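Local coordinates for protein kcn28 (PDB 6J31) that is of unknown function but adopts the GT-B fold, in which two Rossmann-like domains face each other across a cleft, at residues A[7-12]-A[35-40]; A[230-235]-A[291-296]. One frame throughout, in Å; residues are numbered along the deposited sequence.

Contact 1 (A[7-12]-A[35-40])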
ATOM      1  N   ILE A   7      12.132  16.221  12.265  1.00 32.39           N
ATOM      2  CA  ILE A   7      11.110  15.733  11.344  1.00 30.03           C
ATOM      3  C   ILE A   7      10.227  14.751  12.099  1.00 28.68           C
ATOM      4  O   ILE A   7      10.731  13.795  12.698  1.00 29.01           O
ATOM      5  CB  ILE A   7      11.735  15.055  10.113  1.00 31.45           C
ATOM      6  CG1 ILE A   7      12.543  16.056   9.287  1.00 33.21           C
ATOM      7  CG2 ILE A   7      10.662  14.390   9.265  1.00 29.89           C
ATOM      8  CD1 ILE A   7      13.392  15.409   8.227  1.00 29.38           C
ATOM      9  N   ALA A   8       8.916  14.976  12.067  1.00 27.17           N
ATOM     10  CA  ALA A   8       7.957  14.106  12.739  1.00 28.65           C
ATOM     11  C   ALA A   8       7.148  13.343  11.701  1.00 29.61           C
ATOM     12  O   ALA A   8       6.419  13.947  10.907  1.00 29.55           O
ATOM     13  CB  ALA A   8       7.025  14.902  13.653  1.00 24.82           C
ATOM     14  N   MET A   9       7.266  12.022  11.729  1.00 30.15           N
ATOM     15  CA  MET A   9       6.486  11.124  10.894  1.00 29.79           C
ATOM     16  C   MET A   9       5.337  10.561  11.721  1.00 29.15           C
ATOM     17  O   MET A   9       5.511  10.244  12.903  1.00 28.08           O
ATOM     18  CB  MET A   9       7.368   9.993  10.356  1.00 31.95           C
ATOM     19  CG  MET A   9       6.632   8.911   9.582  1.00 36.54           C
ATOM     20  SD  MET A   9       5.860   9.499   8.069  1.00 37.89           S
ATOM     21  CE  MET A   9       5.015   8.017   7.523  1.00 33.69           C
ATOM     22  N   VAL A  10       4.149  10.498  11.121  1.00 28.07           N
ATOM     23  CA  VAL A  10       2.964   9.945  11.769  1.00 28.98           C
ATOM     24  C   VAL A  10       2.317   8.954  10.813  1.00 29.84           C
ATOM     25  O   VAL A  10       2.125   9.258   9.631  1.00 30.57           O
ATOM     26  CB  VAL A  10       1.952  11.040  12.169  1.00 27.26           C
ATOM     27  CG1 VAL A  10       0.843  10.452  13.036  1.00 25.04           C
ATOM     28  CG2 VAL A  10       2.644  12.202  12.883  1.00 27.71           C
ATOM     29  N   SER A  11       1.978   7.773  11.318  1.00 29.18           N
ATOM     30  CA  SER A  11       1.277   6.787  10.511  1.00 27.91           C
ATOM     31  C   SER A  11       0.350   5.990  11.417  1.00 28.56           C
ATOM     32  O   SER A  11       0.111   6.355  12.570  1.00 27.74           O
ATOM     33  CB  SER A  11       2.241   5.876   9.745  1.00 26.57           C
ATOM     34  OG  SER A  11       1.524   5.108   8.789  1.00 25.31           O
ATOM     35  N   VAL A  12      -0.191   4.908  10.867  1.00 28.04           N
ATOM     36  CA  VAL A  12      -1.169   4.073  11.558  1.00 28.46           C
ATOM     37  C   VAL A  12      -0.660   2.639  11.539  1.00 29.02           C
ATOM     38  O   VAL A  12       0.189   2.277  10.708  1.00 28.60           O
ATOM     39  CB  VAL A  12      -2.563   4.182  10.898  1.00 29.30           C
ATOM     40  CG1 VAL A  12      -3.015   5.636  10.858  1.00 30.66           C
ATOM     41  CG2 VAL A  12      -2.528   3.586   9.500  1.00 30.96           C
ATOM     42  N   VAL A  35      14.475  12.421  13.754  1.00 31.65           N
ATOM     43  CA  VAL A  35      13.196  11.954  13.239  1.00 29.99           C
ATOM     44  C   VAL A  35      12.440  11.277  14.373  1.00 31.51           C
ATOM     45  O   VAL A  35      12.953  10.343  15.005  1.00 32.19           O
ATOM     46  CB  VAL A  35      13.375  10.999  12.049  1.00 28.61           C
ATOM     47  CG1 VAL A  35      12.018  10.615  11.474  1.00 27.36           C
ATOM     48  CG2 VAL A  35      14.242  11.644  10.990  1.00 28.47           C
ATOM     49  N   THR A  36      11.238  11.765  14.654  1.00 31.19           N
ATOM     50  CA  THR A  36      10.322  11.092  15.561  1.00 30.83           C
ATOM     51  C   THR A  36       9.214  10.457  14.733  1.00 33.16           C
ATOM     52  O   THR A  36       8.820  10.991  13.692  1.00 32.86           O
ATOM     53  CB  THR A  36       9.733  12.050  16.603  1.00 30.17           C
ATOM     54  OG1 THR A  36       9.079  13.147  15.955  1.00 28.15           O
ATOM     55  CG2 THR A  36      10.845  12.582  17.508  1.00 24.86           C
ATOM     56  N   TYR A  37       8.745   9.295  15.175  1.00 32.91           N
ATOM     57  CA  TYR A  37       7.761   8.516  14.432  1.00 31.16           C
ATOM     58  C   TYR A  37       6.629   8.152  15.384  1.00 31.16           C
ATOM     59  O   TYR A  37       6.808   7.321  16.280  1.00 32.88           O
ATOM     60  CB  TYR A  37       8.413   7.274  13.820  1.00 29.47           C
ATOM     61  CG  TYR A  37       7.602   6.566  12.758  1.00 29.13           C
ATOM     62  CD1 TYR A  37       6.217   6.692  12.695  1.00 27.87           C
ATOM     63  CD2 TYR A  37       8.227   5.776  11.805  1.00 29.43           C
ATOM     64  CE1 TYR A  37       5.486   6.043  11.723  1.00 27.96           C
ATOM     65  CE2 TYR A  37       7.502   5.125  10.830  1.00 28.95           C
ATOM     66  CZ  TYR A  37       6.134   5.263  10.792  1.00 28.66           C
ATOM     67  OH  TYR A  37       5.411   4.615   9.816  1.00 30.90           O
ATOM     68  N   ALA A  38       5.467   8.765  15.178  1.00 28.89           N
ATOM     69  CA  ALA A  38       4.294   8.511  16.000  1.00 28.05           C
ATOM     70  C   ALA A  38       3.478   7.385  15.381  1.00 29.99           C
ATOM     71  O   ALA A  38       3.068   7.475  14.219  1.00 30.76           O
ATOM     72  CB  ALA A  38       3.446   9.773  16.143  1.00 28.91           C
ATOM     73  N   ASN A  39       3.253   6.326  16.153  1.00 29.77           N
ATOM     74  CA  ASN A  39       2.440   5.214  15.690  1.00 29.29           C
ATOM     75  C   ASN A  39       2.027   4.379  16.895  1.00 31.15           C
ATOM     76  O   ASN A  39       2.535   4.560  18.004  1.00 31.42           O
ATOM     77  CB  ASN A  39       3.186   4.374  14.653  1.00 28.29           C
ATOM     78  CG  ASN A  39       2.254   3.757  13.636  1.00 28.25           C
ATOM     79  OD1 ASN A  39       1.109   3.421  13.947  1.00 28.45           O
ATOM     80  ND2 ASN A  39       2.725   3.637  12.401  1.00 24.58           N
ATOM     81  N   ASP A  40       1.102   3.457  16.655  1.00 32.59           N
ATOM     82  CA  ASP A  40       0.631   2.572  17.710  1.00 33.61           C
ATOM     83  C   ASP A  40       1.765   1.654  18.167  1.00 32.00           C
ATOM     84  O   ASP A  40       2.588   1.230  17.353  1.00 30.02           O
ATOM     85  CB  ASP A  40      -0.559   1.752  17.214  1.00 36.26           C
ATOM     86  CG  ASP A  40      -1.227   0.946  18.320  1.00 37.84           C
ATOM     87  OD1 ASP A  40      -0.642  -0.072  18.748  1.00 38.68           O
ATOM     88  OD2 ASP A  40      -2.343   1.322  18.751  1.00 38.50           O
TER
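Met9 and Tyr37 lie side by side, pointing the same way from the sheet, and Met9 CG sits over the centre of the ring, 3.7 Å from the centroid of Tyr37 and nearly on its normal: a CH-pi contact. Met9 CG stands anti to the Met9 backbone N (chi1 174°), and the bend at chi2 then lifts Met9 SD further out above the same face, a distant Met-aromatic approach at 5.2 Å from the Tyr37 centroid. The ring edge meets Ser11, whose CB is 3.4 Å from Tyr37 OH. That buried hydroxyl has no polar partner in the model, whereas Ser11 OG is hydrogen-bonded to His17 O. Val35 shares this face with Ile7 and packs on helix 22-30, the connection of a classical beta-alpha-beta unit: strands 6-10 and 34-39 are parallel neighbours in the Rossmann-like sheet of the N-terminal domain. Between them the backbone ladder runs from Thr36 N to Ile7 O, through Met9 N to Thr36 O and Ala38 N to Met9 O, to Ser11 N at Ala38 O. On the other face, Val10 CG1 touches Ala38 CB at 4.1 Å, and Thr36 OG1 lies alongside Ala8 CB while hydrogen-bonding to His6 and Tyr96. Past the last bridge, the Asn39 amide reaches back across the gap: ND2 makes a weak bond of 3.3 Å to Val12 O, and OD1 takes Asp40 N on an in-plane lone pair (2.7 Å), which ties both ends of the amide. The side chain of Val12 is about 8 Å from the bound (2E,2'E)-3,3'-(1,2-phenylene)di(prop-2-enoic acid).

Contact 2 (A[230-235]-A[291-296])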
ATOM      1  N   VAL A 230       8.749 -21.350 -12.455  1.00 68.05           N
ATOM      2  CA  VAL A 230       8.353 -21.182 -11.062  1.00 63.23           C
ATOM      3  C   VAL A 230       7.177 -20.218 -10.995  1.00 58.67           C
ATOM      4  O   VAL A 230       7.214 -19.140 -11.599  1.00 56.97           O
ATOM      5  CB  VAL A 230       9.523 -20.668 -10.204  1.00 62.23           C
ATOM      6  CG1 VAL A 230       9.034 -20.237  -8.832  1.00 61.79           C
ATOM      7  CG2 VAL A 230      10.598 -21.734 -10.089  1.00 61.94           C
ATOM      8  N   ALA A 231       6.152 -20.596 -10.240  1.00 56.76           N
ATOM      9  CA  ALA A 231       4.995 -19.755  -9.989  1.00 54.34           C
ATOM     10  C   ALA A 231       4.865 -19.495  -8.497  1.00 53.59           C
ATOM     11  O   ALA A 231       5.049 -20.405  -7.684  1.00 56.20           O
ATOM     12  CB  ALA A 231       3.718 -20.405 -10.508  1.00 53.90           C
ATOM     13  N   LEU A 232       4.535 -18.256  -8.140  1.00 51.55           N
ATOM     14  CA  LEU A 232       4.260 -17.886  -6.760  1.00 48.62           C
ATOM     15  C   LEU A 232       2.813 -17.428  -6.652  1.00 49.11           C
ATOM     16  O   LEU A 232       2.379 -16.553  -7.407  1.00 48.65           O
ATOM     17  CB  LEU A 232       5.201 -16.779  -6.274  1.00 45.30           C
ATOM     18  CG  LEU A 232       4.808 -16.159  -4.926  1.00 42.25           C
ATOM     19  CD1 LEU A 232       4.891 -17.187  -3.798  1.00 40.44           C
ATOM     20  CD2 LEU A 232       5.648 -14.933  -4.607  1.00 41.07           C
ATOM     21  N   VAL A 233       2.067 -18.036  -5.735  1.00 50.56           N
ATOM     22  CA  VAL A 233       0.693 -17.642  -5.445  1.00 51.01           C
ATOM     23  C   VAL A 233       0.676 -17.056  -4.041  1.00 52.92           C
ATOM     24  O   VAL A 233       0.929 -17.763  -3.058  1.00 52.68           O
ATOM     25  CB  VAL A 233      -0.283 -18.820  -5.561  1.00 49.98           C
ATOM     26  CG1 VAL A 233      -1.692 -18.384  -5.162  1.00 49.40           C
ATOM     27  CG2 VAL A 233      -0.272 -19.385  -6.967  1.00 49.47           C
ATOM     28  N   SER A 234       0.382 -15.762  -3.943  1.00 55.28           N
ATOM     29  CA  SER A 234       0.391 -15.079  -2.652  1.00 58.82           C
ATOM     30  C   SER A 234      -0.653 -13.969  -2.698  1.00 64.09           C
ATOM     31  O   SER A 234      -0.418 -12.918  -3.298  1.00 64.05           O
ATOM     32  CB  SER A 234       1.773 -14.526  -2.333  1.00 57.72           C
ATOM     33  OG  SER A 234       1.860 -14.114  -0.979  1.00 57.30           O
ATOM     34  N   LEU A 235      -1.796 -14.209  -2.066  1.00 69.93           N
ATOM     35  CA  LEU A 235      -2.829 -13.182  -1.974  1.00 75.85           C
ATOM     36  C   LEU A 235      -2.605 -12.423  -0.666  1.00 86.75           C
ATOM     37  O   LEU A 235      -3.326 -12.568   0.318  1.00 86.00           O
ATOM     38  CB  LEU A 235      -4.204 -13.830  -2.025  1.00 71.57           C
ATOM     39  CG  LEU A 235      -4.432 -14.867  -3.130  1.00 68.22           C
ATOM     40  CD1 LEU A 235      -5.854 -15.386  -3.069  1.00 67.23           C
ATOM     41  CD2 LEU A 235      -4.134 -14.282  -4.503  1.00 66.47           C
ATOM     42  N   ALA A 291      12.483 -12.844  -2.511  1.00 55.49           N
ATOM     43  CA  ALA A 291      13.374 -13.945  -2.865  1.00 55.09           C
ATOM     44  C   ALA A 291      12.711 -14.890  -3.860  1.00 54.65           C
ATOM     45  O   ALA A 291      13.343 -15.329  -4.828  1.00 54.55           O
ATOM     46  CB  ALA A 291      13.809 -14.698  -1.609  1.00 54.54           C
ATOM     47  N   VAL A 292      11.448 -15.248  -3.617  1.00 53.72           N
ATOM     48  CA  VAL A 292      10.741 -16.131  -4.539  1.00 53.21           C
ATOM     49  C   VAL A 292      10.532 -15.448  -5.885  1.00 51.39           C
ATOM     50  O   VAL A 292      10.682 -16.075  -6.942  1.00 50.65           O
ATOM     51  CB  VAL A 292       9.406 -16.589  -3.922  1.00 53.32           C
ATOM     52  CG1 VAL A 292       8.620 -17.437  -4.914  1.00 54.58           C
ATOM     53  CG2 VAL A 292       9.658 -17.364  -2.646  1.00 53.16           C
ATOM     54  N   LEU A 293      10.181 -14.158  -5.873  1.00 50.43           N
ATOM     55  CA  LEU A 293       9.989 -13.431  -7.125  1.00 51.33           C
ATOM     56  C   LEU A 293      11.273 -13.354  -7.936  1.00 54.40           C
ATOM     57  O   LEU A 293      11.224 -13.247  -9.166  1.00 53.19           O
ATOM     58  CB  LEU A 293       9.454 -12.027  -6.847  1.00 48.68           C
ATOM     59  CG  LEU A 293       8.032 -11.972  -6.281  1.00 45.66           C
ATOM     60  CD1 LEU A 293       7.595 -10.531  -6.049  1.00 44.54           C
ATOM     61  CD2 LEU A 293       7.053 -12.712  -7.189  1.00 43.63           C
ATOM     62  N   GLU A 294      12.428 -13.428  -7.268  1.00 59.69           N
ATOM     63  CA  GLU A 294      13.702 -13.425  -7.978  1.00 65.77           C
ATOM     64  C   GLU A 294      13.806 -14.598  -8.942  1.00 65.16           C
ATOM     65  O   GLU A 294      14.474 -14.494  -9.977  1.00 65.71           O
ATOM     66  CB  GLU A 294      14.857 -13.466  -6.977  1.00 72.81           C
ATOM     67  CG  GLU A 294      15.864 -12.340  -7.122  1.00 79.13           C
ATOM     68  CD  GLU A 294      17.031 -12.477  -6.157  1.00 83.66           C
ATOM     69  OE1 GLU A 294      16.854 -12.159  -4.960  1.00 84.72           O
ATOM     70  OE2 GLU A 294      18.122 -12.897  -6.596  1.00 86.25           O
ATOM     71  N   GLN A 295      13.157 -15.716  -8.622  1.00 64.26           N
ATOM     72  CA  GLN A 295      13.204 -16.918  -9.441  1.00 63.73           C
ATOM     73  C   GLN A 295      11.853 -17.233 -10.071  1.00 60.13           C
ATOM     74  O   GLN A 295      11.695 -18.297 -10.679  1.00 60.32           O
ATOM     75  CB  GLN A 295      13.664 -18.111  -8.596  1.00 66.83           C
ATOM     76  CG  GLN A 295      14.858 -17.830  -7.688  1.00 69.52           C
ATOM     77  CD  GLN A 295      16.182 -17.802  -8.422  1.00 72.16           C
ATOM     78  OE1 GLN A 295      16.401 -18.557  -9.368  1.00 73.19           O
ATOM     79  NE2 GLN A 295      17.082 -16.931  -7.978  1.00 73.06           N
ATOM     80  N   ALA A 296      10.877 -16.341  -9.928  1.00 56.38           N
ATOM     81  CA  ALA A 296       9.521 -16.607 -10.383  1.00 54.34           C
ATOM     82  C   ALA A 296       9.335 -16.277 -11.861  1.00 53.35           C
ATOM     83  O   ALA A 296       9.940 -15.346 -12.403  1.00 51.85           O
ATOM     84  CB  ALA A 296       8.515 -15.815  -9.548  1.00 52.66           C
TER
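Gln295 O is met by all three side-chain carbons of Val230, closest at Val230 CB (3.3 Å), with CG1 and CG2 a little farther off; these are contacts of carbon with a carbonyl, not hydrogen bonds. The backbone bond from Gln295 N to Val292 O (3.0 Å) lies in the turn that carries this carbonyl. Val230 CG1, anti to its own nitrogen (chi1 169°), also leans on Ala296 CA. Two residues on, Leu232 projects toward the same segment. Its CB and both methyls gather round Val292 CG1, nearest at 3.7 Å from Leu232 CB, and the two side chains cross at about a right angle. Leu232 CD2 goes on to meet Leu293 CD2 at 3.7 Å, again at about a right angle; although the CB of Leu293 points away, its far branch returns to the strand. Phe299 of strand 298-301 touches both leucines. Just beyond the turn, Asp297 OD2 receives Val230 N, and strand 298-301 joins 229-234 in parallel. A short helix laid against the sheet and leading directly into a strand beside 229-234 is the alpha/beta layering of a Rossmann-like domain, here the C-terminal half of the GT-B fold.

From the N terminus, contact 1 comes first along the chain: the chain leaves strand 6-10, passes through helix 22-30 and returns as strand 34-39, so a loop of 22 residues is closed within one beta-alpha-beta unit. Contact 2 opens much later and spans 55 residues, among them helix 243-253 and strands 259-264 and 281-284, before helix 289-294 packs against strand 229-234. The two loops follow in series, neither nesting nor crossing. Contact 1 joins strand to strand in the seven-stranded sheet; contact 2 joins strand to helix in the six-stranded one. Their centres lie 32 Å apart, on opposite sides of the chain's centre, one in each domain.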